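Local coordinates for pyridoxamine 5'-phosphate oxidase-related, FMN-binding protein (Mycobacterium smegmatis, PDB 6ECI) that binds flavin-adenine dinucleotide as a member of the flavin/deazaflavin-dependent oxidoreductase family and probably sequesters it to protect mycobacteria against hypoxic and oxidative stress, at residues Glu11-Leu16 / Arg44-Arg49; Lys17-Gly22 / Gln76-Ile81. One frame throughout, in Å; residues are numbered along the deposited sequence.

Contact 1 (Glu11-Leu16 / Arg44-Arg49); sequences ECWDLL and RTVLFR. With FAD (flavin-adenine dinucleotide), chain U.
Trp-13 on helix 9-16 meets Arg-44 in the turn before strand 46-49, and the two CA atoms are 6.5 Å apart, the nearest pair of the two backbones. The indole does most of the touching. Its CG is anti to the carbonyl carbon (chi1 -73°), and the ring reaches out from the helix to lie against the turn. Arg-44 covers one face. Its CA sits 3.5 Å from the centroid of the six-membered ring, 6° off the ring normal, which makes a CH-pi contact. The Arg-44 backbone continues over the far rim, where Trp-13 CH2 is 3.3 Å from Arg-44 O. The Arg-44 side chain, bent at chi2 and chi3, runs back across the indole to the pyrrole end. There Arg-44 NE is 3.5 Å from Trp-13 CD1, and this carbon lies over one face of the guanidinium. The two planes are 26° apart. At the other end of the ring, Val-46 CG2 approaches Trp-13 CZ3 obliquely at 4.1 Å. Val-41 and Pro-119 also touch the indole, so the helix rests on neighbouring strands as well.

At the far end of strand 46-49 the backbone serves the cofactor. N3 of the flavin donates a nearly straight bond, 2.9 Å long, to Arg-49 O. The Arg-49 guanidinium makes a cation-pi contact with Trp-106, and its NH1 bonds to the backbone O of Lys-111.

No hydrogen bond joins the two segments. The helix and the turn leading into strand 46-49 are held by van der Waals and CH-pi packing, with the guanidinium face turned toward CD1.

Contact 2 (Lys17-Gly22 / Gln76-Ile81); sequences KSVALG and QGWSVI. With FAD (flavin-adenine dinucleotide), chain C.
Strand 77-88 forms one wall of an FAD pocket, and Trp-78 on it packs against the Ser-18/Val-19 turn that follows helix 9-16. The indole and Val-19 approach from opposite directions. The benzo end of the ring makes the contact. Ser-18 OG lies 3.4 Å from Trp-78 CZ2, and Val-19 CG1 is 4.0 Å from the same carbon. Both come in obliquely. Val-19 CG2 is 4.2 Å from the next ring atom, Trp-78 CH2. The hydroxyl of Ser-18 is also hydrogen-bonded to Leu-15 O, which ties the turn to the helix before it.

Ser-79, next to Trp-78 on the strand, serves the cofactor. With chi1 at 69°, its OG stands between the backbone N and the carbonyl carbon and donates a hydrogen bond to adenine N1A at 2.8 Å. Two residues on, Ile-81 sets CG1 at 3.4 Å from adenine C2A. The flavin end lies by the start of the strand, where Gly-77 C is 3.7 Å from the methyl C7M. Arg-49 O and Asn-38 N of the second subunit also bond this FAD, so the site spans the dimer interface.

Around the contact, Leu-15 of helix 9-16 touches Trp-78, and Val-80 packs on Cys-12 and Leu-16. Here strand 77-88 runs between strands 64-72 and 121-127, while Val-19 leans on Phe-39 of strand 31-41.

In the fold
From the N terminus, helix 9-16 leads through the turn at 17-20 into strand 21-28. Contact 1 closes a loop from the helix to strand 46-49, spanning the hairpin of strands 21-28 and 31-41. Contact 2 starts just after the helix and closes a longer loop to strand 77-88, taking in helix 55-60 and strand 64-72. The two loops cross, because 17-22 lies between the segments of contact 1 and 44-49 between those of contact 2. Helix 9-16 borders both contacts. Together they seat the first helix and the turn after it against two strands of one antiparallel sheet, each of which meets a different FAD.

Contact 1 (Glu11-Leu16 / Arg44-Arg49)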
loop_
_atom_site.group_PDB
_atom_site.type_symbol
_atom_site.label_atom_id
_atom_site.label_comp_id
_atom_site.label_asym_id
_atom_site.label_seq_id
_atom_site.Cartn_x
_atom_site.Cartn_y
_atom_site.Cartn_z
ATOM N N GLU B 11 14.852 3.186 -13.128
ATOM C CA GLU B 11 15.015 3.329 -11.686
ATOM C C GLU B 11 13.876 2.646 -10.940
ATOM O O GLU B 11 14.102 1.995 -9.914
ATOM C CB GLU B 11 15.101 4.808 -11.308
ATOM C CG GLU B 11 16.171 5.583 -12.065
ATOM C CD GLU B 11 15.993 7.090 -11.971
ATOM O OE1 GLU B 11 16.592 7.708 -11.069
ATOM O OE2 GLU B 11 15.254 7.660 -12.800
ATOM N N CYS B 12 12.648 2.768 -11.453
ATOM C CA CYS B 12 11.490 2.193 -10.775
ATOM C C CYS B 12 11.591 0.674 -10.695
ATOM O O CYS B 12 11.411 0.085 -9.622
ATOM C CB CYS B 12 10.204 2.602 -11.494
ATOM S SG CYS B 12 9.851 4.374 -11.505
ATOM N N TRP B 13 11.872 0.020 -11.826
ATOM C CA TRP B 13 11.902 -1.439 -11.845
ATOM C C TRP B 13 12.997 -1.992 -10.942
ATOM O O TRP B 13 12.840 -3.079 -10.373
ATOM C CB TRP B 13 12.082 -1.946 -13.275
ATOM C CG TRP B 13 10.854 -1.795 -14.116
ATOM C CD1 TRP B 13 10.678 -0.943 -15.167
ATOM C CD2 TRP B 13 9.625 -2.511 -13.969
ATOM N NE1 TRP B 13 9.414 -1.084 -15.684
ATOM C CE2 TRP B 13 8.747 -2.042 -14.966
ATOM C CE3 TRP B 13 9.180 -3.503 -13.090
ATOM C CZ2 TRP B 13 7.450 -2.532 -15.111
ATOM C CZ3 TRP B 13 7.894 -3.988 -13.235
ATOM C CH2 TRP B 13 7.043 -3.503 -14.238
ATOM N N ASP B 14 14.106 -1.264 -10.791
ATOM C CA ASP B 14 15.148 -1.703 -9.870
ATOM C C ASP B 14 14.797 -1.364 -8.427
ATOM O O ASP B 14 15.004 -2.187 -7.529
ATOM C CB ASP B 14 16.492 -1.086 -10.254
ATOM C CG ASP B 14 17.220 -1.895 -11.307
ATOM O OD1 ASP B 14 16.998 -3.122 -11.366
ATOM O OD2 ASP B 14 18.013 -1.305 -12.071
ATOM N N LEU B 15 14.263 -0.162 -8.185
ATOM C CA LEU B 15 13.836 0.196 -6.837
ATOM C C LEU B 15 12.825 -0.806 -6.294
ATOM O O LEU B 15 12.827 -1.115 -5.098
ATOM C CB LEU B 15 13.251 1.608 -6.824
ATOM C CG LEU B 15 14.260 2.757 -6.820
ATOM C CD1 LEU B 15 13.544 4.090 -6.815
ATOM C CD2 LEU B 15 15.195 2.644 -5.633
ATOM N N LEU B 16 11.961 -1.335 -7.164
ATOM C CA LEU B 16 11.022 -2.368 -6.740
ATOM C C LEU B 16 11.741 -3.623 -6.263
ATOM O O LEU B 16 11.245 -4.320 -5.370
ATOM C CB LEU B 16 10.065 -2.710 -7.883
ATOM C CG LEU B 16 8.968 -1.686 -8.166
ATOM C CD1 LEU B 16 8.028 -2.192 -9.248
ATOM C CD2 LEU B 16 8.208 -1.383 -6.887
ATOM N N ARG B 44 10.346 -6.767 -16.035
ATOM C CA ARG B 44 9.352 -5.693 -16.015
ATOM C C ARG B 44 7.943 -6.254 -15.835
ATOM O O ARG B 44 6.996 -5.842 -16.504
ATOM C CB ARG B 44 9.446 -4.829 -17.276
ATOM C CG ARG B 44 10.872 -4.478 -17.659
ATOM C CD ARG B 44 10.991 -3.107 -18.296
ATOM N NE ARG B 44 12.227 -2.449 -17.878
ATOM C CZ ARG B 44 12.558 -1.197 -18.180
ATOM N NH1 ARG B 44 11.747 -0.450 -18.919
ATOM N NH2 ARG B 44 13.707 -0.695 -17.746
ATOM N N THR B 45 7.817 -7.238 -14.946
ATOM C CA THR B 45 6.524 -7.727 -14.488
ATOM C C THR B 45 6.592 -7.888 -12.977
ATOM O O THR B 45 7.672 -8.034 -12.398
ATOM C CB THR B 45 6.120 -9.064 -15.134
ATOM O OG1 THR B 45 6.920 -10.126 -14.598
ATOM C CG2 THR B 45 6.289 -9.018 -16.642
ATOM N N VAL B 46 5.426 -7.861 -12.342
ATOM C CA VAL B 46 5.315 -7.970 -10.892
ATOM C C VAL B 46 4.724 -9.341 -10.591
ATOM O O VAL B 46 3.516 -9.559 -10.739
ATOM C CB VAL B 46 4.467 -6.840 -10.295
ATOM C CG1 VAL B 46 4.411 -6.956 -8.778
ATOM C CG2 VAL B 46 5.024 -5.487 -10.710
ATOM N N LEU B 47 5.574 -10.270 -10.162
ATOM C CA LEU B 47 5.163 -11.642 -9.903
ATOM C C LEU B 47 4.788 -11.831 -8.440
ATOM O O LEU B 47 5.476 -11.340 -7.543
ATOM C CB LEU B 47 6.283 -12.616 -10.271
ATOM C CG LEU B 47 6.035 -14.079 -9.901
ATOM C CD1 LEU B 47 4.913 -14.669 -10.742
ATOM C CD2 LEU B 47 7.304 -14.886 -10.063
ATOM N N PHE B 48 3.694 -12.552 -8.205
ATOM C CA PHE B 48 3.309 -12.923 -6.853
ATOM C C PHE B 48 2.489 -14.204 -6.899
ATOM O O PHE B 48 2.020 -14.634 -7.955
ATOM C CB PHE B 48 2.531 -11.802 -6.157
ATOM C CG PHE B 48 1.205 -11.483 -6.793
ATOM C CD1 PHE B 48 1.139 -10.703 -7.937
ATOM C CD2 PHE B 48 0.025 -11.938 -6.228
ATOM C CE1 PHE B 48 -0.080 -10.396 -8.514
ATOM C CE2 PHE B 48 -1.196 -11.634 -6.800
ATOM C CZ PHE B 48 -1.249 -10.861 -7.943
ATOM N N ARG B 49 2.334 -14.818 -5.731
ATOM C CA ARG B 49 1.515 -16.006 -5.567
ATOM C C ARG B 49 0.216 -15.637 -4.868
ATOM O O ARG B 49 0.164 -14.706 -4.059
ATOM C CB ARG B 49 2.253 -17.089 -4.774
ATOM C CG ARG B 49 3.059 -18.021 -5.661
ATOM C CD ARG B 49 3.976 -18.958 -4.889
ATOM N NE ARG B 49 3.659 -19.073 -3.467
ATOM C CZ ARG B 49 2.833 -19.983 -2.958
ATOM N NH1 ARG B 49 2.230 -20.853 -3.757
ATOM N NH2 ARG B 49 2.608 -20.026 -1.652
HETATM P PA FAD U . -11.803 -11.127 3.108
HETATM O O1A FAD U . -12.336 -12.092 4.102
HETATM O O2A FAD U . -12.524 -11.098 1.756
HETATM O O5B FAD U . -11.738 -9.661 3.688
HETATM C C5B FAD U . -12.848 -9.083 4.405
HETATM C C4B FAD U . -12.395 -7.764 4.975
HETATM O O4B FAD U . -11.216 -7.973 5.779
HETATM C C3B FAD U . -11.978 -6.722 3.945
HETATM O O3B FAD U . -13.102 -5.992 3.466
HETATM C C2B FAD U . -11.015 -5.835 4.741
HETATM O O2B FAD U . -11.666 -4.781 5.442
HETATM C C1B FAD U . -10.373 -6.835 5.712
HETATM N N9A FAD U . -9.046 -7.264 5.296
HETATM C C8A FAD U . -8.739 -8.216 4.359
HETATM N N7A FAD U . -7.454 -8.386 4.169
HETATM C C5A FAD U . -6.871 -7.471 5.041
HETATM C C6A FAD U . -5.530 -7.157 5.320
HETATM N N6A FAD U . -4.486 -7.746 4.735
HETATM N N1A FAD U . -5.296 -6.199 6.246
HETATM C C2A FAD U . -6.335 -5.610 6.841
HETATM N N3A FAD U . -7.639 -5.823 6.655
HETATM C C4A FAD U . -7.842 -6.778 5.734
HETATM N N1 FAD U . -2.181 -13.017 0.017
HETATM C C2 FAD U . -1.761 -13.631 -1.125
HETATM O O2 FAD U . -2.546 -14.253 -1.849
HETATM N N3 FAD U . -0.427 -13.564 -1.488
HETATM C C4 FAD U . 0.573 -12.913 -0.794
HETATM O O4 FAD U . 1.727 -12.924 -1.219
HETATM C C4X FAD U . 0.115 -12.262 0.420
HETATM N N5 FAD U . 0.993 -11.621 1.143
HETATM C C5X FAD U . 0.553 -10.997 2.301
HETATM C C6 FAD U . 1.475 -10.307 3.085
HETATM C C7 FAD U . 1.084 -9.665 4.256
HETATM C C7M FAD U . 2.109 -8.931 5.078
HETATM C C8 FAD U . -0.264 -9.709 4.653
HETATM C C8M FAD U . -0.718 -9.030 5.917
HETATM C C9 FAD U . -1.188 -10.399 3.873
HETATM C C9A FAD U . -0.790 -11.038 2.705
HETATM N N10 FAD U . -1.702 -11.741 1.892
HETATM C C10 FAD U . -1.283 -12.366 0.741
HETATM C "C1'" FAD U . -3.121 -11.821 2.256
HETATM C "C2'" FAD U . -4.008 -10.941 1.384
HETATM O "O2'" FAD U . -4.051 -9.613 1.906
HETATM C "C3'" FAD U . -5.418 -11.531 1.345
HETATM O "O3'" FAD U . -5.791 -11.828 0.005
HETATM C "C4'" FAD U . -6.461 -10.609 1.966
HETATM O "O4'" FAD U . -6.301 -10.685 3.381
HETATM C "C5'" FAD U . -7.877 -10.933 1.535
HETATM O "O5'" FAD U . -8.174 -12.301 1.880
HETATM P P FAD U . -9.635 -12.755 2.261
HETATM O O1P FAD U . -9.569 -13.774 3.403
HETATM O O2P FAD U . -10.393 -13.205 1.073
HETATM O O3P FAD U . -10.269 -11.420 2.837
#

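Contact 2 (Lys17-Gly22 / Gln76-Ile81)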
loop_
_atom_site.group_PDB
_atom_site.type_symbol
_atom_site.label_atom_id
_atom_site.label_comp_id
_atom_site.label_asym_id
_atom_site.label_seq_id
_atom_site.Cartn_x
_atom_site.Cartn_y
_atom_site.Cartn_z
ATOM N N LYS B 17 12.908 -3.926 -6.836
ATOM C CA LYS B 17 13.653 -5.114 -6.436
ATOM C C LYS B 17 14.323 -4.965 -5.077
ATOM O O LYS B 17 14.866 -5.951 -4.566
ATOM C CB LYS B 17 14.711 -5.454 -7.488
ATOM C CG LYS B 17 14.164 -5.658 -8.882
ATOM C CD LYS B 17 14.814 -6.855 -9.545
ATOM C CE LYS B 17 14.684 -6.781 -11.053
ATOM N NZ LYS B 17 15.387 -5.588 -11.602
ATOM N N SER B 18 14.305 -3.774 -4.483
ATOM C CA SER B 18 14.950 -3.549 -3.197
ATOM C C SER B 18 14.054 -3.893 -2.010
ATOM O O SER B 18 14.541 -3.911 -0.875
ATOM C CB SER B 18 15.402 -2.091 -3.079
ATOM O OG SER B 18 14.301 -1.231 -2.853
ATOM N N VAL B 19 12.764 -4.152 -2.232
ATOM C CA VAL B 19 11.816 -4.448 -1.158
ATOM C C VAL B 19 10.962 -5.644 -1.563
ATOM O O VAL B 19 10.710 -5.865 -2.752
ATOM C CB VAL B 19 10.928 -3.229 -0.812
ATOM C CG1 VAL B 19 11.782 -2.027 -0.428
ATOM C CG2 VAL B 19 10.002 -2.880 -1.980
ATOM N N ALA B 20 10.514 -6.416 -0.572
ATOM C CA ALA B 20 9.795 -7.661 -0.822
ATOM C C ALA B 20 8.291 -7.563 -0.584
ATOM O O ALA B 20 7.574 -8.534 -0.861
ATOM C CB ALA B 20 10.363 -8.788 0.054
ATOM N N LEU B 21 7.790 -6.432 -0.092
ATOM C CA LEU B 21 6.386 -6.298 0.274
ATOM C C LEU B 21 5.776 -5.126 -0.483
ATOM O O LEU B 21 6.272 -3.997 -0.397
ATOM C CB LEU B 21 6.238 -6.112 1.785
ATOM C CG LEU B 21 4.825 -6.275 2.342
ATOM C CD1 LEU B 21 4.341 -7.700 2.137
ATOM C CD2 LEU B 21 4.796 -5.908 3.816
ATOM N N GLY B 22 4.704 -5.401 -1.223
ATOM C CA GLY B 22 3.969 -4.381 -1.945
ATOM C C GLY B 22 2.476 -4.573 -1.783
ATOM O O GLY B 22 2.045 -5.410 -0.984
ATOM N N GLN B 76 15.046 10.737 3.151
ATOM C CA GLN B 76 14.245 10.695 1.936
ATOM C C GLN B 76 13.546 9.349 1.784
ATOM O O GLN B 76 13.781 8.399 2.535
ATOM C CB GLN B 76 15.106 10.972 0.698
ATOM C CG GLN B 76 15.280 12.443 0.379
ATOM C CD GLN B 76 16.088 12.665 -0.882
ATOM O OE1 GLN B 76 17.145 12.063 -1.066
ATOM N NE2 GLN B 76 15.594 13.530 -1.761
ATOM N N GLY B 77 12.673 9.286 0.780
ATOM C CA GLY B 77 11.974 8.064 0.442
ATOM C C GLY B 77 11.609 8.062 -1.026
ATOM O O GLY B 77 11.776 9.058 -1.734
ATOM N N TRP B 78 11.110 6.915 -1.480
ATOM C CA TRP B 78 10.686 6.736 -2.859
ATOM C C TRP B 78 9.448 5.855 -2.876
ATOM O O TRP B 78 9.155 5.149 -1.908
ATOM C CB TRP B 78 11.789 6.102 -3.721
ATOM C CG TRP B 78 12.181 4.741 -3.233
ATOM C CD1 TRP B 78 13.204 4.441 -2.387
ATOM C CD2 TRP B 78 11.538 3.495 -3.542
ATOM N NE1 TRP B 78 13.245 3.089 -2.155
ATOM C CE2 TRP B 78 12.231 2.487 -2.851
ATOM C CE3 TRP B 78 10.447 3.138 -4.340
ATOM C CZ2 TRP B 78 11.870 1.143 -2.932
ATOM C CZ3 TRP B 78 10.087 1.806 -4.415
ATOM C CH2 TRP B 78 10.798 0.824 -3.718
ATOM N N SER B 79 8.726 5.891 -3.994
ATOM C CA SER B 79 7.618 4.976 -4.204
ATOM C C SER B 79 7.451 4.740 -5.695
ATOM O O SER B 79 7.785 5.597 -6.516
ATOM C CB SER B 79 6.314 5.503 -3.601
ATOM O OG SER B 79 5.837 6.622 -4.321
ATOM N N VAL B 80 6.935 3.562 -6.033
ATOM C CA VAL B 80 6.691 3.162 -7.413
ATOM C C VAL B 80 5.258 2.659 -7.508
ATOM O O VAL B 80 4.810 1.889 -6.650
ATOM C CB VAL B 80 7.685 2.078 -7.875
ATOM C CG1 VAL B 80 7.288 1.517 -9.229
ATOM C CG2 VAL B 80 9.093 2.642 -7.930
ATOM N N ILE B 81 4.537 3.104 -8.536
ATOM C CA ILE B 81 3.171 2.668 -8.797
ATOM C C ILE B 81 3.115 2.065 -10.193
ATOM O O ILE B 81 3.544 2.695 -11.167
ATOM C CB ILE B 81 2.163 3.824 -8.663
ATOM C CG1 ILE B 81 2.213 4.423 -7.258
ATOM C CG2 ILE B 81 0.755 3.337 -8.961
ATOM C CD1 ILE B 81 1.342 5.646 -7.093
HETATM P PA FAD C . 0.409 14.410 -10.010
HETATM O O1A FAD C . 1.646 15.031 -10.545
HETATM O O2A FAD C . -0.897 15.108 -10.393
HETATM O O5B FAD C . 0.319 12.886 -10.405
HETATM C C5B FAD C . 0.447 12.456 -11.777
HETATM C C4B FAD C . 0.688 10.968 -11.797
HETATM O O4B FAD C . 1.972 10.686 -11.203
HETATM C C3B FAD C . -0.300 10.137 -10.991
HETATM O O3B FAD C . -1.465 9.832 -11.750
HETATM C C2B FAD C . 0.511 8.879 -10.670
HETATM O O2B FAD C . 0.413 7.894 -11.692
HETATM C C1B FAD C . 1.940 9.425 -10.557
HETATM N N9A FAD C . 2.397 9.596 -9.183
HETATM C C8A FAD C . 2.128 10.641 -8.338
HETATM N N7A FAD C . 2.665 10.523 -7.148
HETATM C C5A FAD C . 3.336 9.303 -7.214
HETATM C C6A FAD C . 4.108 8.600 -6.274
HETATM N N6A FAD C . 4.355 9.028 -5.035
HETATM N N1A FAD C . 4.637 7.416 -6.666
HETATM C C2A FAD C . 4.400 6.983 -7.905
HETATM N N3A FAD C . 3.684 7.559 -8.871
HETATM C C4A FAD C . 3.175 8.732 -8.459
HETATM N N1 FAD C . 2.802 13.788 -0.007
HETATM C C2 FAD C . 2.254 14.457 1.047
HETATM O O2 FAD C . 1.407 15.342 0.882
HETATM N N3 FAD C . 2.646 14.145 2.336
HETATM C C4 FAD C . 3.573 13.187 2.695
HETATM O O4 FAD C . 3.842 12.998 3.880
HETATM C C4X FAD C . 4.150 12.483 1.566
HETATM N N5 FAD C . 5.039 11.560 1.810
HETATM C C5X FAD C . 5.590 10.888 0.729
HETATM C C6 FAD C . 6.542 9.899 0.970
HETATM C C7 FAD C . 7.124 9.196 -0.080
HETATM C C7M FAD C . 8.149 8.133 0.218
HETATM C C8 FAD C . 6.747 9.485 -1.402
HETATM C C8M FAD C . 7.361 8.746 -2.560
HETATM C C9 FAD C . 5.797 10.473 -1.646
HETATM C C9A FAD C . 5.220 11.173 -0.594
HETATM N N10 FAD C . 4.259 12.183 -0.807
HETATM C C10 FAD C . 3.700 12.854 0.251
HETATM C "C1'" FAD C . 3.812 12.519 -2.164
HETATM C "C2'" FAD C . 2.489 11.852 -2.527
HETATM O "O2'" FAD C . 2.556 10.452 -2.259
HETATM C "C3'" FAD C . 2.200 12.068 -4.012
HETATM O "O3'" FAD C . 3.401 11.879 -4.749
HETATM C "C4'" FAD C . 1.629 13.447 -4.342
HETATM O "O4'" FAD C . 0.534 13.731 -3.470
HETATM C "C5'" FAD C . 1.191 13.555 -5.786
HETATM O "O5'" FAD C . 0.772 14.909 -6.051
HETATM P P FAD C . 0.912 15.538 -7.487
HETATM O O1P FAD C . 2.390 15.829 -7.759
HETATM O O2P FAD C . -0.017 16.679 -7.654
HETATM O O3P FAD C . 0.475 14.344 -8.429
#